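Local coordinates for protein putative hydrolase (Burkholderia cenocepacia, PDB 4X00) that is probably a hydrolase of the alpha/beta hydrolase fold, thought to act as an aryl esterase, though its substrate is not established, at residues K105-G110 against G132-D137; P221-Y226 against S274-M279. One frame throughout, in Å; residues are numbered along the deposited sequence.

Interaction 1 of 2, residues K105-G110 against G132-D137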
loop_
_atom_site.group_PDB
_atom_site.type_symbol
_atom_site.label_atom_id
_atom_site.label_comp_id
_atom_site.label_asym_id
_atom_site.label_seq_id
_atom_site.Cartn_x
_atom_site.Cartn_y
_atom_site.Cartn_z
ATOM N N LYS A 105 3.140 16.591 -8.910
ATOM C CA LYS A 105 3.890 15.386 -9.235
ATOM C C LYS A 105 4.307 14.607 -7.991
ATOM O O LYS A 105 5.486 14.569 -7.672
ATOM C CB LYS A 105 5.148 15.741 -10.041
ATOM C CG LYS A 105 4.915 16.482 -11.376
ATOM C CD LYS A 105 4.641 15.516 -12.541
ATOM C CE LYS A 105 4.576 16.300 -13.860
ATOM N NZ LYS A 105 4.270 15.440 -15.056
ATOM N N PRO A 106 3.352 13.995 -7.267
ATOM C CA PRO A 106 3.774 13.215 -6.095
ATOM C C PRO A 106 4.473 11.934 -6.503
ATOM O O PRO A 106 4.239 11.389 -7.586
ATOM C CB PRO A 106 2.445 12.868 -5.384
ATOM C CG PRO A 106 1.461 12.851 -6.501
ATOM C CD PRO A 106 1.890 13.956 -7.447
ATOM N N VAL A 107 5.298 11.431 -5.601
ATOM C CA VAL A 107 5.760 10.052 -5.687
ATOM C C VAL A 107 4.767 9.202 -4.890
ATOM O O VAL A 107 4.430 9.557 -3.763
ATOM C CB VAL A 107 7.185 9.910 -5.135
ATOM C CG1 VAL A 107 7.558 8.427 -4.958
ATOM C CG2 VAL A 107 8.180 10.636 -6.065
ATOM N N LEU A 108 4.322 8.097 -5.476
ATOM C CA LEU A 108 3.425 7.151 -4.798
ATOM C C LEU A 108 4.221 6.042 -4.143
ATOM O O LEU A 108 5.181 5.536 -4.740
ATOM C CB LEU A 108 2.449 6.533 -5.797
ATOM C CG LEU A 108 1.692 7.544 -6.664
ATOM C CD1 LEU A 108 0.741 6.798 -7.590
ATOM C CD2 LEU A 108 0.956 8.567 -5.756
ATOM N N VAL A 109 3.849 5.664 -2.923
ATOM C CA VAL A 109 4.517 4.551 -2.226
ATOM C C VAL A 109 3.397 3.610 -1.821
ATOM O O VAL A 109 2.575 3.963 -0.981
ATOM C CB VAL A 109 5.292 5.017 -0.991
ATOM C CG1 VAL A 109 5.953 3.831 -0.270
ATOM C CG2 VAL A 109 6.330 6.056 -1.412
ATOM N N GLY A 110 3.364 2.422 -2.400
ATOM C CA GLY A 110 2.245 1.506 -2.166
ATOM C C GLY A 110 2.691 0.186 -1.571
ATOM O O GLY A 110 3.511 -0.503 -2.166
ATOM N N GLY A 132 6.763 9.283 -9.948
ATOM C CA GLY A 132 7.344 7.965 -9.818
ATOM C C GLY A 132 6.522 7.144 -8.834
ATOM O O GLY A 132 5.630 7.688 -8.163
ATOM N N ALA A 133 6.844 5.858 -8.705
ATOM C CA ALA A 133 6.150 5.024 -7.739
ATOM C C ALA A 133 7.084 3.982 -7.177
ATOM O O ALA A 133 7.917 3.437 -7.903
ATOM C CB ALA A 133 4.931 4.355 -8.381
ATOM N N VAL A 134 6.921 3.725 -5.893
ATOM C CA VAL A 134 7.608 2.658 -5.202
ATOM C C VAL A 134 6.578 1.602 -4.793
ATOM O O VAL A 134 5.616 1.922 -4.072
ATOM C CB VAL A 134 8.327 3.167 -3.947
ATOM C CG1 VAL A 134 9.096 2.019 -3.277
ATOM C CG2 VAL A 134 9.273 4.340 -4.295
ATOM N N TYR A 135 6.745 0.375 -5.272
ATOM C CA TYR A 135 5.923 -0.755 -4.840
ATOM C C TYR A 135 6.685 -1.414 -3.706
ATOM O O TYR A 135 7.797 -1.908 -3.915
ATOM C CB TYR A 135 5.703 -1.774 -5.945
ATOM C CG TYR A 135 4.688 -1.390 -6.992
ATOM C CD1 TYR A 135 4.792 -0.203 -7.736
ATOM C CD2 TYR A 135 3.627 -2.253 -7.299
ATOM C CE1 TYR A 135 3.843 0.125 -8.706
ATOM C CE2 TYR A 135 2.690 -1.915 -8.271
ATOM C CZ TYR A 135 2.802 -0.739 -8.964
ATOM O OH TYR A 135 1.876 -0.432 -9.918
ATOM N N VAL A 136 6.119 -1.404 -2.516
ATOM C CA VAL A 136 6.771 -2.005 -1.371
ATOM C C VAL A 136 6.094 -3.331 -1.078
ATOM O O VAL A 136 4.949 -3.360 -0.604
ATOM C CB VAL A 136 6.694 -1.096 -0.157
ATOM C CG1 VAL A 136 7.567 -1.712 0.958
ATOM C CG2 VAL A 136 7.084 0.341 -0.538
ATOM N N ASP A 137 6.756 -4.437 -1.407
ATOM C CA ASP A 137 6.100 -5.745 -1.298
ATOM C C ASP A 137 4.724 -5.690 -1.931
ATOM O O ASP A 137 3.747 -6.244 -1.417
ATOM C CB ASP A 137 6.060 -6.201 0.162
ATOM C CG ASP A 137 7.446 -6.561 0.635
ATOM O OD1 ASP A 137 8.183 -5.606 0.952
ATOM O OD2 ASP A 137 7.850 -7.760 0.569
#

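Interaction 2 of 2, residues P221-Y226 against S274-M279. With EDO (1,2-ethanediol), chain J.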
loop_
_atom_site.group_PDB
_atom_site.type_symbol
_atom_site.label_atom_id
_atom_site.label_comp_id
_atom_site.label_asym_id
_atom_site.label_seq_id
_atom_site.Cartn_x
_atom_site.Cartn_y
_atom_site.Cartn_z
ATOM N N PRO A 221 9.819 6.722 -13.223
ATOM C CA PRO A 221 10.578 5.663 -12.570
ATOM C C PRO A 221 9.722 4.826 -11.617
ATOM O O PRO A 221 8.849 5.339 -10.894
ATOM C CB PRO A 221 11.659 6.429 -11.792
ATOM C CG PRO A 221 11.742 7.779 -12.432
ATOM C CD PRO A 221 10.334 8.064 -12.907
ATOM N N LEU A 222 10.016 3.536 -11.620
ATOM C CA LEU A 222 9.370 2.572 -10.756
ATOM C C LEU A 222 10.436 1.790 -9.993
ATOM O O LEU A 222 11.390 1.260 -10.591
ATOM C CB LEU A 222 8.506 1.604 -11.560
ATOM C CG LEU A 222 7.351 2.216 -12.337
ATOM C CD1 LEU A 222 6.694 1.150 -13.196
ATOM C CD2 LEU A 222 6.346 2.841 -11.378
ATOM N N LEU A 223 10.236 1.682 -8.687
ATOM C CA LEU A 223 11.141 0.928 -7.824
ATOM C C LEU A 223 10.321 -0.117 -7.056
ATOM O O LEU A 223 9.302 0.214 -6.458
ATOM C CB LEU A 223 11.856 1.868 -6.855
ATOM C CG LEU A 223 12.727 1.213 -5.771
ATOM C CD1 LEU A 223 13.891 0.439 -6.395
ATOM C CD2 LEU A 223 13.243 2.295 -4.842
ATOM N N LEU A 224 10.760 -1.362 -7.098
ATOM C CA LEU A 224 10.107 -2.441 -6.373
ATOM C C LEU A 224 11.023 -2.850 -5.238
ATOM O O LEU A 224 12.140 -3.314 -5.476
ATOM C CB LEU A 224 9.826 -3.614 -7.292
ATOM C CG LEU A 224 8.418 -3.608 -7.897
ATOM C CD1 LEU A 224 8.108 -2.326 -8.722
ATOM C CD2 LEU A 224 8.231 -4.899 -8.717
ATOM N N LEU A 225 10.575 -2.665 -4.006
ATOM C CA LEU A 225 11.379 -2.962 -2.821
ATOM C C LEU A 225 10.650 -4.063 -2.073
ATOM O O LEU A 225 9.507 -3.834 -1.632
ATOM C CB LEU A 225 11.536 -1.738 -1.920
ATOM C CG LEU A 225 12.298 -0.498 -2.378
ATOM C CD1 LEU A 225 12.340 0.507 -1.233
ATOM C CD2 LEU A 225 13.709 -0.836 -2.676
ATOM N N TYR A 226 11.264 -5.244 -1.939
ATOM C CA TYR A 226 10.586 -6.396 -1.295
ATOM C C TYR A 226 11.476 -6.987 -0.230
ATOM O O TYR A 226 12.702 -7.098 -0.427
ATOM C CB TYR A 226 10.285 -7.512 -2.323
ATOM C CG TYR A 226 9.127 -7.220 -3.231
ATOM C CD1 TYR A 226 9.176 -6.158 -4.112
ATOM C CD2 TYR A 226 7.968 -7.997 -3.196
ATOM C CE1 TYR A 226 8.112 -5.872 -4.943
ATOM C CE2 TYR A 226 6.897 -7.730 -4.049
ATOM C CZ TYR A 226 6.973 -6.645 -4.905
ATOM O OH TYR A 226 5.934 -6.328 -5.752
ATOM N N SER A 274 14.100 8.193 0.157
ATOM C CA SER A 274 14.537 9.566 -0.116
ATOM C C SER A 274 15.413 9.611 -1.376
ATOM O O SER A 274 15.255 10.507 -2.211
ATOM C CB SER A 274 15.283 10.145 1.093
ATOM O OG SER A 274 15.664 11.490 0.833
ATOM N N ASP A 275 16.287 8.613 -1.529
ATOM C CA ASP A 275 17.135 8.552 -2.718
ATOM C C ASP A 275 16.291 8.402 -3.982
ATOM O O ASP A 275 16.581 9.026 -4.991
ATOM C CB ASP A 275 18.140 7.397 -2.612
ATOM C CG ASP A 275 19.208 7.651 -1.566
ATOM O OD1 ASP A 275 19.276 8.784 -1.041
ATOM O OD2 ASP A 275 19.984 6.719 -1.280
ATOM N N PHE A 276 15.238 7.585 -3.931
ATOM C CA PHE A 276 14.394 7.395 -5.083
ATOM C C PHE A 276 13.684 8.708 -5.452
ATOM O O PHE A 276 13.627 9.104 -6.640
ATOM C CB PHE A 276 13.350 6.311 -4.807
ATOM C CG PHE A 276 12.353 6.163 -5.922
ATOM C CD1 PHE A 276 12.681 5.412 -7.042
ATOM C CD2 PHE A 276 11.115 6.801 -5.895
ATOM C CE1 PHE A 276 11.816 5.267 -8.115
ATOM C CE2 PHE A 276 10.208 6.659 -6.969
ATOM C CZ PHE A 276 10.560 5.887 -8.075
ATOM N N VAL A 277 13.152 9.404 -4.449
ATOM C CA VAL A 277 12.445 10.640 -4.721
ATOM C C VAL A 277 13.396 11.668 -5.314
ATOM O O VAL A 277 13.075 12.317 -6.308
ATOM C CB VAL A 277 11.753 11.195 -3.434
ATOM C CG1 VAL A 277 11.159 12.577 -3.701
ATOM C CG2 VAL A 277 10.683 10.184 -2.936
ATOM N N ARG A 278 14.579 11.805 -4.728
ATOM C CA ARG A 278 15.588 12.735 -5.258
ATOM C C ARG A 278 15.914 12.441 -6.719
ATOM O O ARG A 278 16.038 13.355 -7.546
ATOM C CB ARG A 278 16.844 12.659 -4.403
ATOM C CG ARG A 278 16.625 13.305 -3.032
ATOM C CD ARG A 278 17.677 12.903 -2.060
ATOM N NE ARG A 278 17.710 13.813 -0.928
ATOM C CZ ARG A 278 18.680 13.832 -0.019
ATOM N NH1 ARG A 278 19.697 12.982 -0.113
ATOM N NH2 ARG A 278 18.638 14.715 0.962
ATOM N N MET A 279 16.088 11.167 -7.031
ATOM C CA MET A 279 16.377 10.751 -8.397
ATOM C C MET A 279 15.192 11.075 -9.334
ATOM O O MET A 279 15.369 11.618 -10.440
ATOM C CB MET A 279 16.711 9.254 -8.405
ATOM C CG MET A 279 16.924 8.635 -9.772
ATOM S SD MET A 279 15.399 8.160 -10.645
ATOM C CE MET A 279 14.699 6.991 -9.478
HETATM C C1 EDO J . 21.026 10.917 -3.312
HETATM O O1 EDO J . 20.575 10.908 -1.954
HETATM C C2 EDO J . 21.831 9.659 -3.627
HETATM O O2 EDO J . 23.123 9.714 -3.000
#

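Interaction 1 of 2, residues K105-G110 against G132-D137
Leu108 and Gly110 face Ala133 and Tyr135 in parallel register, the strands 107-110 and 132-136 running side by side at 11° with their axes 4.6 Å apart. Four backbone hydrogen bonds alternate between them. Leu108 N gives to Gly132 O at 3.0 Å, and Leu108 O takes Val134 N at 2.8 Å. Gly110 N then binds Val134 O at 2.8 Å, nearly head-on to the carbonyl with a C=O...N angle of 175°, while Gly110 O accepts Val136 N. Leu108 and Gly110 are thus bonded through both N and O. The carbonyl of Val134 also receives a CA-H...O contact from Val109 CA at 3.4 Å.

Val107, Val109, Val134 and Val136 line one face of the sheet. Closest there are Val109 CG1 and Val136 CG2, 3.7 Å apart, their side chains meeting at a slant. Val109 sends CG1 anti to its own nitrogen (chi1 179°), which carries this methyl on to Val136, two residues beyond its bridge partner Val134; CG2 turns back over Val134 CB. On the other face, the side chains of Leu108 and Ala133 come nearest at their CB atoms, 4.2 Å apart.

The pair forms the two strands of a right-handed beta-alpha-beta crossover, and Gly110 opens a GxSxG sequence consistent with the nucleophile elbow of these hydrolases. The connecting helix 113-125 packs over Leu108, Ala133 and Tyr135, whose hydroxyl bonds Ser119; helix 266-280 covers the valine face, and strands 36-40 and 222-227 flank the pair.

Interaction 2 of 2, residues P221-Y226 against S274-M279
Phe276 reaches from the helix to Pro221 and Leu223 of the strand, with Met279 one turn further on. Just ahead of Phe276, Asp275 OD1 accepts a hydrogen bond of 2.7 Å from O1 of a 1,2-ethanediol molecule, probably from the crystallisation liquor. The ring of Phe276 is carried out toward the strand by a chi1 of 174°, CG lying opposite the backbone nitrogen. Its CE1 comes within 3.6 Å of Leu223 CB, an oblique approach, and Leu223 CD2 lies along the same side chain, 3.9 Å from Phe276 CD1. At its far end the ring turns its edge to Pro221 O, with Phe276 CZ 3.3 Å from it and the oxygen near the ring plane.

Here helix 266-280, the last helix of the chain, lies against one face of the central sheet of the alpha/beta hydrolase fold, and Phe276 also touches Val134 of the neighbouring strand 132-136. Arg278 NH1 gives a hydrogen bond to the same diol O1, which sits at the edge of the guanidinium. Met279, bent at chi2 and chi3, brings its CE to 3.9 Å from Pro221 CB, while its sulfur passes Pro221 CG at 4.1 Å; the two side chains run past each other in opposite senses.

In the fold
From the N terminus, the chain first lays down strands 12-17 to 63-67 and, after helix 87-100, strand 107-111. Interaction 1 closes the short loop through helix 113-125, when strand 132-136 returns alongside. The chain next passes through the helices between residues 151 and 216 before strand 222-227 extends the sheet. Interaction 2 then closes a longer excursion, through helix 235-245 and edge strand 250-254, when helix 266-280 comes back across the sheet. The two loops follow in series, neither enclosing nor crossing the other. They are joined directly: a probable backbone bond from Tyr135 N to Leu223 O links strands 132-136 and 222-227, and the C-terminal helix touches both through Phe276.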